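ABC transporter, periplasmic substrate-binding protein (PDB 1TWY) probably captures phosphate in the periplasm and delivers it to an ABC-type transporter for uptake into the cell. Local coordinates at residues I30-S35 / T56-Q61; S37-M42 / I79-R84; N110-V115 / H196-V201. All blocks are in the same frame, centred on the assembly; numbering follows the deposited sequence.

Interaction 1 (I30-S35 / T56-Q61). With PO4 (phosphate ion), chain I.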
loop_
_atom_site.group_PDB
_atom_site.type_symbol
_atom_site.label_atom_id
_atom_site.label_comp_id
_atom_site.label_asym_id
_atom_site.label_seq_id
_atom_site.Cartn_x
_atom_site.Cartn_y
_atom_site.Cartn_z
ATOM N N ILE A 30 2.330 -22.467 -11.635
ATOM C CA ILE A 30 1.368 -21.377 -11.635
ATOM C C ILE A 30 2.273 -20.166 -11.501
ATOM O O ILE A 30 3.157 -20.167 -10.710
ATOM C CB ILE A 30 0.401 -21.434 -10.405
ATOM C CG1 ILE A 30 -0.606 -22.568 -10.561
ATOM C CG2 ILE A 30 -0.412 -20.212 -10.276
ATOM C CD1 ILE A 30 -1.329 -22.928 -9.258
ATOM N N THR A 31 1.998 -19.130 -12.247
ATOM C CA THR A 31 2.845 -17.914 -12.193
ATOM C C THR A 31 1.912 -16.827 -11.724
ATOM O O THR A 31 0.878 -16.583 -12.357
ATOM C CB THR A 31 3.322 -17.587 -13.561
ATOM O OG1 THR A 31 4.062 -18.691 -14.091
ATOM C CG2 THR A 31 4.278 -16.353 -13.574
ATOM N N ILE A 32 2.227 -16.174 -10.599
ATOM C CA ILE A 32 1.440 -15.060 -10.161
ATOM C C ILE A 32 2.385 -13.844 -10.188
ATOM O O ILE A 32 3.413 -13.858 -9.519
ATOM C CB ILE A 32 0.788 -15.353 -8.736
ATOM C CG1 ILE A 32 0.026 -14.153 -8.230
ATOM C CG2 ILE A 32 1.800 -15.777 -7.704
ATOM C CD1 ILE A 32 -1.016 -14.480 -7.086
ATOM N N SER A 33 1.980 -12.796 -10.877
ATOM C CA SER A 33 2.853 -11.665 -11.185
ATOM C C SER A 33 2.237 -10.398 -10.791
ATOM O O SER A 33 1.047 -10.182 -10.990
ATOM C CB SER A 33 3.103 -11.682 -12.700
ATOM O OG SER A 33 3.552 -13.010 -13.015
ATOM N N GLY A 34 3.092 -9.455 -10.365
ATOM C CA GLY A 34 2.691 -8.072 -10.218
ATOM C C GLY A 34 3.312 -7.397 -9.007
ATOM O O GLY A 34 4.500 -7.514 -8.746
ATOM N N SER A 35 2.456 -6.748 -8.296
ATOM C CA SER A 35 2.776 -5.988 -7.129
ATOM C C SER A 35 3.787 -6.562 -6.188
ATOM O O SER A 35 3.653 -7.669 -5.696
ATOM C CB SER A 35 1.497 -5.614 -6.368
ATOM O OG SER A 35 1.764 -5.077 -5.087
ATOM N N THR A 56 3.360 -28.566 -7.297
ATOM C CA THR A 56 3.046 -27.375 -8.113
ATOM C C THR A 56 3.828 -26.198 -7.625
ATOM O O THR A 56 3.711 -25.840 -6.454
ATOM C CB THR A 56 1.525 -27.156 -8.243
ATOM O OG1 THR A 56 0.815 -27.855 -7.236
ATOM C CG2 THR A 56 1.009 -27.905 -9.453
ATOM N N TYR A 57 4.731 -25.696 -8.463
ATOM C CA TYR A 57 5.556 -24.621 -8.053
ATOM C C TYR A 57 4.715 -23.338 -8.348
ATOM O O TYR A 57 4.184 -23.167 -9.457
ATOM C CB TYR A 57 6.888 -24.644 -8.771
ATOM C CG TYR A 57 7.764 -23.456 -8.428
ATOM C CD1 TYR A 57 8.154 -23.198 -7.095
ATOM C CD2 TYR A 57 8.193 -22.582 -9.425
ATOM C CE1 TYR A 57 8.964 -22.090 -6.787
ATOM C CE2 TYR A 57 8.993 -21.487 -9.134
ATOM C CZ TYR A 57 9.374 -21.245 -7.819
ATOM O OH TYR A 57 10.158 -20.140 -7.556
ATOM N N VAL A 58 4.546 -22.501 -7.327
ATOM C CA VAL A 58 3.960 -21.190 -7.509
ATOM C C VAL A 58 5.105 -20.187 -7.605
ATOM O O VAL A 58 5.801 -19.887 -6.639
ATOM C CB VAL A 58 2.915 -20.829 -6.383
ATOM C CG1 VAL A 58 2.285 -19.451 -6.596
ATOM C CG2 VAL A 58 1.780 -21.776 -6.352
ATOM N N ALA A 59 5.271 -19.648 -8.773
ATOM C CA ALA A 59 6.269 -18.623 -9.033
ATOM C C ALA A 59 5.689 -17.231 -8.734
ATOM O O ALA A 59 4.798 -16.781 -9.478
ATOM C CB ALA A 59 6.682 -18.708 -10.469
ATOM N N VAL A 60 6.232 -16.543 -7.737
ATOM C CA VAL A 60 5.723 -15.262 -7.338
ATOM C C VAL A 60 6.678 -14.274 -7.961
ATOM O O VAL A 60 7.840 -14.239 -7.599
ATOM C CB VAL A 60 5.652 -15.102 -5.785
ATOM C CG1 VAL A 60 5.089 -13.701 -5.381
ATOM C CG2 VAL A 60 4.812 -16.180 -5.196
ATOM N N GLN A 61 6.172 -13.397 -8.795
ATOM C CA GLN A 61 7.003 -12.514 -9.561
ATOM C C GLN A 61 6.702 -11.094 -9.208
ATOM O O GLN A 61 5.724 -10.536 -9.660
ATOM C CB GLN A 61 6.749 -12.682 -11.075
ATOM C CG GLN A 61 7.039 -14.039 -11.597
ATOM C CD GLN A 61 6.893 -14.203 -13.138
ATOM O OE1 GLN A 61 7.589 -15.079 -13.713
ATOM N NE2 GLN A 61 6.137 -13.351 -13.791
HETATM P P PO4 I . 3.673 -2.212 -6.425
HETATM O O1 PO4 I . 2.953 -2.755 -5.179
HETATM O O2 PO4 I . 4.177 -0.700 -6.078
HETATM O O3 PO4 I . 4.925 -3.079 -6.823
HETATM O O4 PO4 I . 2.807 -2.013 -7.650
#

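Interaction 2 (S37-M42 / I79-R84). With PO4 (phosphate ion), chain I.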
loop_
_atom_site.group_PDB
_atom_site.type_symbol
_atom_site.label_atom_id
_atom_site.label_comp_id
_atom_site.label_asym_id
_atom_site.label_seq_id
_atom_site.Cartn_x
_atom_site.Cartn_y
_atom_site.Cartn_z
ATOM N N SER A 37 4.362 -5.036 -3.396
ATOM C CA SER A 37 3.634 -4.894 -2.084
ATOM C C SER A 37 2.923 -6.239 -1.733
ATOM O O SER A 37 3.104 -6.817 -0.649
ATOM C CB SER A 37 2.696 -3.705 -2.104
ATOM O OG SER A 37 3.373 -2.478 -2.643
ATOM N N VAL A 38 2.151 -6.756 -2.663
ATOM C CA VAL A 38 1.421 -8.019 -2.476
ATOM C C VAL A 38 2.360 -9.152 -2.429
ATOM O O VAL A 38 2.143 -10.164 -1.737
ATOM C CB VAL A 38 0.406 -8.225 -3.543
ATOM C CG1 VAL A 38 -0.458 -9.477 -3.196
ATOM C CG2 VAL A 38 -0.472 -7.084 -3.597
ATOM N N ALA A 39 3.505 -9.115 -3.092
ATOM C CA ALA A 39 4.389 -10.263 -3.165
ATOM C C ALA A 39 4.973 -10.625 -1.756
ATOM O O ALA A 39 5.305 -11.736 -1.540
ATOM C CB ALA A 39 5.542 -10.009 -4.103
ATOM N N ARG A 40 5.127 -9.667 -0.895
ATOM C CA ARG A 40 5.647 -9.865 0.510
ATOM C C ARG A 40 4.734 -10.934 1.191
ATOM O O ARG A 40 5.171 -12.008 1.581
ATOM C CB ARG A 40 5.594 -8.522 1.265
ATOM C CG ARG A 40 6.544 -7.434 0.639
ATOM C CD ARG A 40 6.872 -6.260 1.593
ATOM N NE ARG A 40 7.353 -6.799 2.864
ATOM C CZ ARG A 40 6.852 -6.513 4.061
ATOM N NH1 ARG A 40 5.817 -5.678 4.203
ATOM N NH2 ARG A 40 7.392 -7.078 5.132
ATOM N N ILE A 41 3.433 -10.778 1.103
ATOM C CA ILE A 41 2.544 -11.793 1.725
ATOM C C ILE A 41 2.332 -12.981 0.819
ATOM O O ILE A 41 2.246 -14.097 1.276
ATOM C CB ILE A 41 1.243 -11.151 2.219
ATOM C CG1 ILE A 41 0.396 -12.093 3.079
ATOM C CG2 ILE A 41 0.338 -10.616 1.051
ATOM C CD1 ILE A 41 1.144 -12.634 4.414
HETATM N N MSE A 42 2.390 -12.765 -0.515
HETATM C CA MSE A 42 2.180 -13.907 -1.405
HETATM C C MSE A 42 3.267 -14.943 -1.310
HETATM O O MSE A 42 3.025 -16.132 -1.450
HETATM C CB MSE A 42 1.930 -13.500 -2.892
HETATM C CG MSE A 42 1.577 -14.525 -3.847
HETATM SE SE MSE A 42 -0.220 -15.249 -3.343
HETATM C CE MSE A 42 -1.295 -13.648 -3.416
ATOM N N ILE A 79 -2.076 -15.492 -12.810
ATOM C CA ILE A 79 -2.694 -14.626 -11.851
ATOM C C ILE A 79 -1.982 -13.316 -11.811
ATOM O O ILE A 79 -0.798 -13.367 -11.846
ATOM C CB ILE A 79 -2.780 -15.292 -10.404
ATOM C CG1 ILE A 79 -3.437 -16.687 -10.529
ATOM C CG2 ILE A 79 -3.594 -14.384 -9.500
ATOM C CD1 ILE A 79 -3.400 -17.538 -9.276
ATOM N N ALA A 80 -2.627 -12.174 -11.683
ATOM C CA ALA A 80 -1.869 -10.976 -11.391
ATOM C C ALA A 80 -2.227 -10.529 -9.951
ATOM O O ALA A 80 -3.287 -10.803 -9.397
ATOM C CB ALA A 80 -2.107 -9.903 -12.369
HETATM N N MSE A 81 -1.336 -9.711 -9.369
HETATM C CA MSE A 81 -1.612 -9.147 -8.104
HETATM C C MSE A 81 -1.311 -7.614 -8.227
HETATM O O MSE A 81 -0.344 -7.229 -8.892
HETATM C CB MSE A 81 -0.808 -9.847 -6.981
HETATM C CG MSE A 81 0.579 -9.802 -7.137
HETATM SE SE MSE A 81 1.448 -11.213 -5.907
HETATM C CE MSE A 81 2.957 -11.019 -7.089
ATOM N N THR A 82 -2.167 -6.794 -7.665
ATOM C CA THR A 82 -1.980 -5.346 -7.687
ATOM C C THR A 82 -2.155 -4.810 -6.296
ATOM O O THR A 82 -2.788 -5.376 -5.474
ATOM C CB THR A 82 -2.948 -4.575 -8.620
ATOM O OG1 THR A 82 -4.302 -4.576 -8.106
ATOM C CG2 THR A 82 -2.962 -5.144 -10.030
ATOM N N SER A 83 -1.566 -3.635 -6.043
ATOM C CA SER A 83 -1.810 -2.861 -4.862
ATOM C C SER A 83 -2.605 -1.575 -5.059
ATOM O O SER A 83 -2.490 -0.580 -4.293
ATOM C CB SER A 83 -0.462 -2.628 -4.214
ATOM O OG SER A 83 0.367 -1.921 -5.177
ATOM N N ARG A 84 -3.415 -1.549 -6.092
ATOM C CA ARG A 84 -4.263 -0.431 -6.486
ATOM C C ARG A 84 -5.395 -0.947 -7.287
ATOM O O ARG A 84 -5.329 -2.062 -7.819
ATOM C CB ARG A 84 -3.534 0.581 -7.337
ATOM C CG ARG A 84 -2.973 -0.023 -8.592
ATOM C CD ARG A 84 -2.365 1.028 -9.495
ATOM N NE ARG A 84 -1.734 0.510 -10.710
ATOM C CZ ARG A 84 -2.394 0.201 -11.826
ATOM N NH1 ARG A 84 -3.703 0.218 -11.847
ATOM N NH2 ARG A 84 -1.729 -0.232 -12.910
HETATM P P PO4 I . 3.673 -2.212 -6.425
HETATM O O1 PO4 I . 2.953 -2.755 -5.179
HETATM O O2 PO4 I . 4.177 -0.700 -6.078
HETATM O O3 PO4 I . 4.925 -3.079 -6.823
HETATM O O4 PO4 I . 2.807 -2.013 -7.650
#

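Interaction 3 (N110-V115 / H196-V201)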
loop_
_atom_site.group_PDB
_atom_site.type_symbol
_atom_site.label_atom_id
_atom_site.label_comp_id
_atom_site.label_asym_id
_atom_site.label_seq_id
_atom_site.Cartn_x
_atom_site.Cartn_y
_atom_site.Cartn_z
ATOM N N ASN A 110 6.129 13.640 15.521
ATOM C CA ASN A 110 6.922 13.495 16.770
ATOM C C ASN A 110 5.960 13.592 17.968
ATOM O O ASN A 110 4.939 14.320 17.958
ATOM C CB ASN A 110 7.931 14.630 16.854
ATOM C CG ASN A 110 8.848 14.482 18.020
ATOM O OD1 ASN A 110 8.491 14.895 19.158
ATOM N ND2 ASN A 110 10.040 13.984 17.780
ATOM N N GLN A 111 6.216 12.724 18.985
ATOM C CA GLN A 111 5.396 12.743 20.196
ATOM C C GLN A 111 5.064 14.147 20.771
ATOM O O GLN A 111 4.011 14.274 21.358
ATOM C CB GLN A 111 6.052 11.984 21.332
ATOM C CG GLN A 111 5.099 11.542 22.428
ATOM C CD GLN A 111 3.877 10.742 21.889
ATOM O OE1 GLN A 111 4.032 9.657 21.374
ATOM N NE2 GLN A 111 2.705 11.322 22.015
ATOM N N ALA A 112 5.974 15.080 20.651
ATOM C CA ALA A 112 5.799 16.413 21.163
ATOM C C ALA A 112 4.825 17.241 20.356
ATOM O O ALA A 112 4.269 18.242 20.842
ATOM C CB ALA A 112 7.093 17.095 21.296
ATOM N N ASN A 113 4.620 16.871 19.112
ATOM C CA ASN A 113 3.730 17.670 18.260
ATOM C C ASN A 113 2.272 17.633 18.739
ATOM O O ASN A 113 1.654 16.617 18.877
ATOM C CB ASN A 113 3.919 17.190 16.851
ATOM C CG ASN A 113 3.275 18.064 15.816
ATOM O OD1 ASN A 113 2.253 18.737 16.086
ATOM N ND2 ASN A 113 3.793 17.952 14.571
ATOM N N PRO A 114 1.659 18.805 19.052
ATOM C CA PRO A 114 0.265 18.792 19.512
ATOM C C PRO A 114 -0.802 18.394 18.528
ATOM O O PRO A 114 -1.933 18.109 18.951
ATOM C CB PRO A 114 0.034 20.261 19.988
ATOM C CG PRO A 114 1.061 21.064 19.292
ATOM C CD PRO A 114 2.274 20.135 19.136
ATOM N N VAL A 115 -0.482 18.413 17.239
ATOM C CA VAL A 115 -1.429 18.059 16.216
ATOM C C VAL A 115 -1.894 16.618 16.425
ATOM O O VAL A 115 -1.103 15.701 16.741
ATOM C CB VAL A 115 -0.796 18.286 14.821
ATOM C CG1 VAL A 115 -1.593 17.722 13.681
ATOM C CG2 VAL A 115 -0.517 19.826 14.620
ATOM N N HIS A 196 13.169 11.687 16.411
ATOM C CA HIS A 196 14.273 12.591 16.745
ATOM C C HIS A 196 14.148 14.030 16.256
ATOM O O HIS A 196 15.039 14.824 16.560
ATOM C CB HIS A 196 15.571 12.012 16.228
ATOM C CG HIS A 196 16.163 10.987 17.099
ATOM N ND1 HIS A 196 16.848 9.921 16.607
ATOM C CD2 HIS A 196 16.207 10.859 18.443
ATOM C CE1 HIS A 196 17.304 9.180 17.603
ATOM N NE2 HIS A 196 16.959 9.739 18.717
ATOM N N ASN A 197 13.024 14.341 15.596
ATOM C CA ASN A 197 12.799 15.673 15.036
ATOM C C ASN A 197 11.408 16.107 15.263
ATOM O O ASN A 197 10.496 15.706 14.557
ATOM C CB ASN A 197 13.243 15.705 13.545
ATOM C CG ASN A 197 14.652 15.390 13.355
ATOM O OD1 ASN A 197 15.494 16.314 13.485
ATOM N ND2 ASN A 197 14.978 14.108 13.076
ATOM N N THR A 198 11.219 17.007 16.216
ATOM C CA THR A 198 9.925 17.611 16.571
ATOM C C THR A 198 9.143 18.177 15.357
ATOM O O THR A 198 7.943 18.170 15.343
ATOM C CB THR A 198 10.074 18.738 17.612
ATOM O OG1 THR A 198 11.035 19.679 17.221
ATOM C CG2 THR A 198 10.627 18.194 18.949
ATOM N N GLN A 199 9.906 18.635 14.340
ATOM C CA GLN A 199 9.332 19.268 13.157
ATOM C C GLN A 199 8.835 18.307 12.088
ATOM O O GLN A 199 8.224 18.752 11.150
ATOM C CB GLN A 199 10.353 20.198 12.503
ATOM C CG GLN A 199 11.611 19.583 11.799
ATOM C CD GLN A 199 12.858 19.413 12.646
ATOM O OE1 GLN A 199 12.719 19.150 13.825
ATOM N NE2 GLN A 199 14.059 19.549 12.072
ATOM N N ALA A 200 9.147 16.997 12.177
ATOM C CA ALA A 200 8.946 16.145 11.044
ATOM C C ALA A 200 7.558 15.502 10.975
ATOM O O ALA A 200 6.855 15.306 11.954
ATOM C CB ALA A 200 10.027 14.960 11.110
ATOM N N VAL A 201 7.140 15.260 9.738
ATOM C CA VAL A 201 5.990 14.448 9.412
ATOM C C VAL A 201 6.347 13.487 8.385
ATOM O O VAL A 201 7.184 13.704 7.453
ATOM C CB VAL A 201 4.765 15.260 8.886
ATOM C CG1 VAL A 201 5.084 16.128 7.713
ATOM C CG2 VAL A 201 3.473 14.419 8.728
HETATM O O HOH W 1 6.226 16.348 14.365
#

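Interaction 1 (I30-S35 / T56-Q61)
The side chain of Gln61 rises from its strand with CG anti to its own carbonyl carbon (chi1 -61°) and an extended chain beyond, which carries its amide across to Thr31 and Ser33 of the neighbouring strand; Thr31 CG2, anti to the backbone N, is turned to meet it. The two segments are the parallel strands of a right-handed beta-alpha-beta unit, in which helix 36-52 connects strand 29-34 to strand 57-62, in the N-terminal part of a periplasmic binding protein fold. Their axes run 4.7 Å apart at 17°, and the register pairs Ile30 with Val58, Thr31 with Ala59, Ile32 with Val60 and Ser33 with Gln61. Five backbone hydrogen bonds follow, from Ile30 N to Tyr57 O at one end to Gly34 N with Gln61 O, 2.9 Å, at the other; the intervening ones use the N and O of Ile32, Ile30 O, Ala59 N and O, and Gln61 N. Side chains alternate between two faces. On the face of Ile30, Ile32, Val58 and Val60, the CG2 branch of Ile32 lies 3.9 Å from Val58 CG1 and equally 3.9 Å from Val60 CG2, and helix 36-52 covers this layer through Met42 and Ala39. At the backbone angles of Gly34 a CB would press on the carbonyl O of Ser33; just after it, Ser35 OG hydrogen-bonds the phosphate ion and caps Val38 N. On the other face Thr31 CG2 abuts Gln61 CD at 3.4 Å, while Gln61 NE2 reaches Ser33 OG at 2.7 Å in a weak, bent hydrogen bond of 118°.

Interaction 2 (S37-M42 / I79-R84)
Val38 overlaps the side chain of Met81, a selenomethionine, the two running antiparallel alongside each other. Val38 CG1 lies 3.7 Å from Met81 SE and also packs on Met81 CB, while its other branch, CG2, turns to the strand backbone and meets Thr82 O at 3.4 Å. Met81 starts with CG between its backbone N and carbonyl carbon (chi1 59°) and then runs extended, which brings its selenium against the helix, next to Met42: Met42 CB touches Met81 SE at 3.8 Å, and Met81 CE ends 4.1 Å from Ala39 CB. No hydrogen bond joins the two segments, so apolar packing carries this part of the contact; Phe239 adds to it beside Val38, and Ile32 beside Met81.

At the start of the helix the character changes. Ser37 CB and Ser83 CB come within 3.9 Å, and both hydroxyls converge on one phosphate oxygen, O1, with Ser37 OG at 2.6 Å and Ser83 OG at 2.7 Å. Ser37 N also donates to PO4 O1, at an N-H...O angle of 155°, and Arg237 hydrogen-bonds Ser37 OG. A helix N terminus and the loop after a strand gripping one phosphate oxygen is consistent with the ligand site of a phosphate-binding periplasmic receptor.

Interaction 3 (N110-V115 / H196-V201)
Asn110 runs alongside Thr198, both side chains heading in one direction, with Asn110 CB 3.6 Å from Thr198 CA. The carboxamide follows the turn backbone: Asn110 ND2 comes 3.6 Å from Asn197 C, and OD1 faces the methyl CG2 of Thr198. Because CG is anti to the backbone N (chi1 -175°), the amide extends over residues 197 and 198. No direct hydrogen bond crosses between the segments; a single water joins them instead. It accepts from Asn110 N and from Asn113 ND2, and donates to Thr198 O at 2.7 Å and to Ala200 O at 2.7 Å, four bonds that tie two turns together.

Each turn is type I, one from Asn110 to Asn113 and the other from Asn197 to Ala200. Asn110 OD1 accepts from Ala112 N at 2.9 Å, and Asn113 OD1 from Val115 N at 3.0 Å, so two Asx turns fix both amides, leaving their ND2 ends for Val194 O and the water respectively. Farther out, Lys214 NZ bonds Asn113 O and Val115 O, while Gln142 holds Thr198 OG1. The contact thus packs the loop that joins strands 96-109 and 117-118 against the link from helix 187-196 to strand 200-205.

How the interactions relate
From the N terminus, strand 29-34 leads into helix 36-52 and then strand 57-62; interaction 1 closes that loop by pairing the two strands. Interaction 2 opens inside it, on the helix, and closes only at strand 79-82, so the two contacts cross along the chain. They also touch in space, since strands 29-34 and 79-82 are sheet neighbours: Ser33 O lies 2.9 Å from Met81 N. Interaction 3 comes later in series, closing a long loop between residues 115 and 196. Its centre is about 42 Å from that of interaction 1 and 33 Å from that of interaction 2, on the opposite side of the chain's centre, yet all three reach one branched mixed sheet.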